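Side-chain contacts in mannose-6-phosphate isomerase (Bacillus subtilis, PDB 1QWR), which probably interconverts D-mannose 6-phosphate and D-fructose 6-phosphate, using one zinc ion bound by each subunit: residues 62-67 / 73-78; 280-285 / 297-302. All coordinates share one frame; numbering follows the deposited sequence. Where two conformers were deposited one is given.

Interaction 1: residues 62-67 / 73-78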
# COMPACT_ATOMS: atom_id res chain seq x y z
N LYS A 62 -2.86 -21.94 -2.42
CA LYS A 62 -4.10 -21.24 -2.74
C LYS A 62 -3.85 -19.74 -2.88
O LYS A 62 -2.94 -19.21 -2.25
CB LYS A 62 -5.13 -21.51 -1.65
CG LYS A 62 -5.55 -22.99 -1.58
CD LYS A 62 -6.86 -23.14 -0.84
CE LYS A 62 -7.33 -24.61 -0.82
NZ LYS A 62 -7.55 -25.19 -2.17
N THR A 63 -4.65 -19.05 -3.68
CA THR A 63 -4.46 -17.60 -3.82
C THR A 63 -5.31 -16.93 -2.76
O THR A 63 -6.21 -17.54 -2.20
CB THR A 63 -4.95 -17.04 -5.17
OG1 THR A 63 -6.38 -17.19 -5.24
CG2 THR A 63 -4.29 -17.74 -6.34
N LEU A 64 -5.03 -15.65 -2.49
CA LEU A 64 -5.81 -14.95 -1.49
C LEU A 64 -7.24 -14.84 -1.96
O LEU A 64 -8.15 -14.77 -1.15
CB LEU A 64 -5.22 -13.56 -1.22
CG LEU A 64 -5.77 -12.81 -0.00
CD1 LEU A 64 -5.67 -13.69 1.26
CD2 LEU A 64 -4.95 -11.52 0.20
N ILE A 65 -7.47 -14.85 -3.28
CA ILE A 65 -8.84 -14.78 -3.78
C ILE A 65 -9.60 -16.05 -3.38
O ILE A 65 -10.75 -15.99 -2.93
CB ILE A 65 -8.88 -14.62 -5.33
CG1 ILE A 65 -8.19 -13.30 -5.72
CG2 ILE A 65 -10.34 -14.68 -5.82
CD1 ILE A 65 -7.93 -13.12 -7.21
N GLU A 66 -8.97 -17.21 -3.57
CA GLU A 66 -9.62 -18.48 -3.20
C GLU A 66 -9.90 -18.51 -1.69
O GLU A 66 -10.92 -19.04 -1.25
CB GLU A 66 -8.74 -19.67 -3.63
CG GLU A 66 -9.33 -21.03 -3.25
CD GLU A 66 -8.69 -22.19 -3.99
OE1 GLU A 66 -9.02 -23.35 -3.66
OE2 GLU A 66 -7.88 -21.94 -4.90
N LEU A 67 -9.01 -17.94 -0.89
CA LEU A 67 -9.23 -17.89 0.55
C LEU A 67 -10.44 -17.01 0.85
O LEU A 67 -11.33 -17.35 1.63
CB LEU A 67 -8.01 -17.32 1.27
CG LEU A 67 -6.93 -18.31 1.68
CD1 LEU A 67 -6.02 -17.63 2.71
CD2 LEU A 67 -7.56 -19.55 2.32
N GLU A 73 -14.23 -17.52 6.77
CA GLU A 73 -14.09 -17.65 8.23
C GLU A 73 -12.73 -17.10 8.66
O GLU A 73 -12.58 -16.54 9.75
CB GLU A 73 -14.20 -19.12 8.64
CG GLU A 73 -15.34 -19.44 9.58
CD GLU A 73 -15.41 -20.92 9.94
OE1 GLU A 73 -14.40 -21.46 10.43
OE2 GLU A 73 -16.47 -21.54 9.73
N VAL A 74 -11.74 -17.26 7.78
CA VAL A 74 -10.38 -16.79 8.04
C VAL A 74 -10.38 -15.28 8.28
O VAL A 74 -9.57 -14.76 9.07
CB VAL A 74 -9.49 -17.11 6.80
CG1 VAL A 74 -8.27 -16.23 6.78
CG2 VAL A 74 -9.10 -18.58 6.84
N PHE A 75 -11.28 -14.60 7.58
CA PHE A 75 -11.44 -13.16 7.64
C PHE A 75 -12.61 -12.71 8.53
O PHE A 75 -13.16 -11.62 8.34
CB PHE A 75 -11.64 -12.65 6.21
CG PHE A 75 -10.57 -13.10 5.29
CD1 PHE A 75 -9.36 -12.44 5.25
CD2 PHE A 75 -10.75 -14.24 4.50
CE1 PHE A 75 -8.31 -12.91 4.43
CE2 PHE A 75 -9.72 -14.71 3.70
CZ PHE A 75 -8.49 -14.05 3.65
N GLY A 76 -13.01 -13.57 9.47
CA GLY A 76 -14.10 -13.20 10.38
C GLY A 76 -15.46 -13.06 9.75
O GLY A 76 -16.35 -12.40 10.31
N GLY A 77 -15.64 -13.69 8.60
CA GLY A 77 -16.93 -13.63 7.91
C GLY A 77 -17.37 -12.27 7.43
O GLY A 77 -18.55 -12.06 7.22
N VAL A 78 -16.44 -11.34 7.23
CA VAL A 78 -16.83 -10.01 6.77
C VAL A 78 -17.40 -10.02 5.36
O VAL A 78 -17.07 -10.88 4.54
CB VAL A 78 -15.66 -9.03 6.84
CG1 VAL A 78 -15.33 -8.74 8.30
CG2 VAL A 78 -14.47 -9.60 6.14
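The ring of F75 pushes its far edge against the start of helix 64-70, where L64 and L67 receive it. L64 brings a single methyl: CD1 sits 3.7 Å from F75 CZ, close to the ring plane, so it meets the rim and not a face. That methyl gets there because CG of L64 is anti to the backbone N (chi1 -169°), which swings the branch out toward the ring although the CB bond itself is not aimed that way. L67 works from closer to the backbone. Its CB lies 4.0 Å from F75 CE2, and its carbonyl oxygen stands at the ring edge, in plane, 3.7 Å from the same CE2. The weakly positive ring hydrogens would probably suit that oxygen, although at this distance the effect can only be slight. One face of the ring is taken by its own neighbour in sequence: V74 CG1 stands 3.7 Å above the plane, over the centre. With an alanine here instead of F75 the ring would be gone, which would probably open a gap beside L64 CD1 and L67 CB and leave V74 CG1 with no ring to rest on. The helix end carrying the two leucines is itself well formed, with T63 as N-cap: its OG1 accepts from E66 N at 3.1 Å, nearly straight at 165°. Beyond F75 the chain turns away through G76 and G77 in a type I' turn, both glycines at positive phi. Two more aromatic rings touch F75: F270 edge-to-face and W68 with the planes at about 55°. The contact thus closes the short connection after helix 64-70 back on the helix, with I298 of strand 296-299 against both L64 and F75, and I9 of strand 9-17 against L67 and V74.

Interaction 2: residues 280-285 / 297-302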
# COMPACT_ATOMS: atom_id res chain seq x y z
N GLY A 280 12.19 -11.41 14.34
CA GLY A 280 11.64 -11.76 15.63
C GLY A 280 10.98 -13.12 15.60
O GLY A 280 10.91 -13.78 14.55
N LEU A 281 10.47 -13.52 16.75
CA LEU A 281 9.84 -14.81 16.89
C LEU A 281 8.40 -14.63 17.38
O LEU A 281 8.14 -14.03 18.42
CB LEU A 281 10.66 -15.66 17.88
CG LEU A 281 10.35 -17.17 17.90
CD1 LEU A 281 10.63 -17.76 16.54
CD2 LEU A 281 11.17 -17.88 18.97
N LEU A 282 7.45 -15.14 16.59
CA LEU A 282 6.05 -15.06 16.96
C LEU A 282 5.70 -16.39 17.64
O LEU A 282 5.92 -17.47 17.08
CB LEU A 282 5.17 -14.84 15.72
CG LEU A 282 3.69 -14.55 15.97
CD1 LEU A 282 3.10 -13.87 14.74
CD2 LEU A 282 2.96 -15.83 16.27
N LYS A 283 5.16 -16.31 18.85
CA LYS A 283 4.80 -17.51 19.59
C LYS A 283 3.34 -17.47 20.00
O LYS A 283 2.83 -16.43 20.40
CB LYS A 283 5.68 -17.65 20.83
CG LYS A 283 7.16 -17.58 20.49
CD LYS A 283 8.01 -18.38 21.46
CE LYS A 283 8.09 -17.72 22.82
NZ LYS A 283 9.02 -18.48 23.69
N TYR A 284 2.66 -18.60 19.86
CA TYR A 284 1.25 -18.69 20.25
C TYR A 284 0.97 -20.15 20.57
O TYR A 284 1.40 -21.06 19.84
CB TYR A 284 0.34 -18.19 19.13
CG TYR A 284 0.36 -19.02 17.89
CD1 TYR A 284 -0.65 -19.95 17.63
CD2 TYR A 284 1.38 -18.87 16.96
CE1 TYR A 284 -0.64 -20.71 16.45
CE2 TYR A 284 1.41 -19.62 15.79
CZ TYR A 284 0.40 -20.54 15.54
OH TYR A 284 0.46 -21.32 14.40
N GLU A 285 0.25 -20.36 21.67
CA GLU A 285 -0.05 -21.70 22.14
C GLU A 285 1.29 -22.44 22.18
O GLU A 285 2.26 -21.88 22.69
CB GLU A 285 -1.07 -22.38 21.21
CG GLU A 285 -2.34 -21.55 21.08
CD GLU A 285 -3.55 -22.34 20.63
OE1 GLU A 285 -3.45 -23.09 19.63
OE2 GLU A 285 -4.61 -22.20 21.28
N PHE A 297 2.06 -11.29 6.05
CA PHE A 297 1.14 -12.33 6.50
C PHE A 297 -0.14 -11.76 7.06
O PHE A 297 -0.24 -10.56 7.39
CB PHE A 297 1.81 -13.22 7.56
CG PHE A 297 2.29 -12.47 8.79
CD1 PHE A 297 1.49 -12.39 9.94
CD2 PHE A 297 3.53 -11.87 8.79
CE1 PHE A 297 1.96 -11.71 11.10
CE2 PHE A 297 4.01 -11.19 9.93
CZ PHE A 297 3.23 -11.11 11.09
N ILE A 298 -1.13 -12.64 7.15
CA ILE A 298 -2.42 -12.29 7.70
C ILE A 298 -2.64 -13.08 8.97
O ILE A 298 -2.35 -14.29 9.02
CB ILE A 298 -3.54 -12.62 6.68
CG1 ILE A 298 -3.52 -11.60 5.55
CG2 ILE A 298 -4.91 -12.66 7.38
CD1 ILE A 298 -4.47 -11.93 4.41
N LEU A 299 -3.07 -12.39 10.03
CA LEU A 299 -3.41 -13.06 11.27
C LEU A 299 -4.94 -13.16 11.15
O LEU A 299 -5.65 -12.13 11.11
CB LEU A 299 -3.02 -12.22 12.51
CG LEU A 299 -1.50 -11.99 12.66
CD1 LEU A 299 -1.19 -11.09 13.88
CD2 LEU A 299 -0.81 -13.34 12.80
N PRO A 300 -5.47 -14.39 11.10
CA PRO A 300 -6.90 -14.69 10.98
C PRO A 300 -7.77 -14.26 12.15
O PRO A 300 -7.27 -13.92 13.22
CB PRO A 300 -6.91 -16.21 10.77
CG PRO A 300 -5.76 -16.65 11.58
CD PRO A 300 -4.68 -15.63 11.25
N ALA A 301 -9.08 -14.28 11.91
CA ALA A 301 -10.08 -13.91 12.91
C ALA A 301 -9.88 -14.62 14.24
O ALA A 301 -9.91 -13.98 15.30
CB ALA A 301 -11.49 -14.21 12.39
N GLN A 302 -9.68 -15.93 14.19
CA GLN A 302 -9.50 -16.73 15.41
C GLN A 302 -8.06 -16.89 15.90
O GLN A 302 -7.76 -17.80 16.67
CB GLN A 302 -10.15 -18.10 15.23
CG GLN A 302 -11.64 -18.04 14.83
CD GLN A 302 -12.44 -17.01 15.62
OE1 GLN A 302 -12.30 -16.90 16.85
NE2 GLN A 302 -13.32 -16.28 14.93
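L282 reaches across with one methyl, CD1, which comes to 4.4 Å from F297 CE1 and equally to 4.4 Å from L299 CD2. It rests on the place where the phenyl ring and the leucine branch of the other strand adjoin. CG of L282 is anti to its own backbone nitrogen (chi1 -172°), and this extends the side chain from strand 278-284 toward its partners. At F297 the methyl approaches obliquely, touching neither squarely over the ring nor in its plane. L299 fills the ring edge instead: its CG lies in the plane of the F297 ring, 3.8 Å from CE1, as two residues on the same side of one strand can pack. The backbones stay well apart, 11.2 Å between the CA atoms of L282 and L299, so the meeting is entirely one of apolar side chains at loose van der Waals distance. That spacing fits the cupin fold, in which two antiparallel sheets face each other and fill the space between them with such residues. Strand 278-284 belongs to the four-stranded sheet, between strands 306-309 and 287-292, whereas strand 296-299 pairs with 271-276 and 9-17 on the facing side. Other residues of both sheets join in. F306 touches L282 as well as L299, bridging the same gap, and L291 reaches F297 from strand 287-292. On its own side, F297 packs against C273 and V275, while its ring meets that of F10 with the planes about 35° apart.

In the fold
The centres of the two contacts lie about 16 Å apart. Strand 296-299, which carries one half of interaction 2, also borders interaction 1: its I298 touches L64 and F75, while F297 and L299 point the other way, toward L282. The groups also meet directly: V74 O lies 2.9 Å from A301 N, a probable hydrogen bond, just where the chain leaves that strand. Both segments of interaction 1 come earlier in the sequence than those of interaction 2, the first in the type I catalytic domain, the second in the C-terminal cupin domain. Strand 296-299 thus ties the helix and loop of the one to the sheets of the other, away from the zinc site.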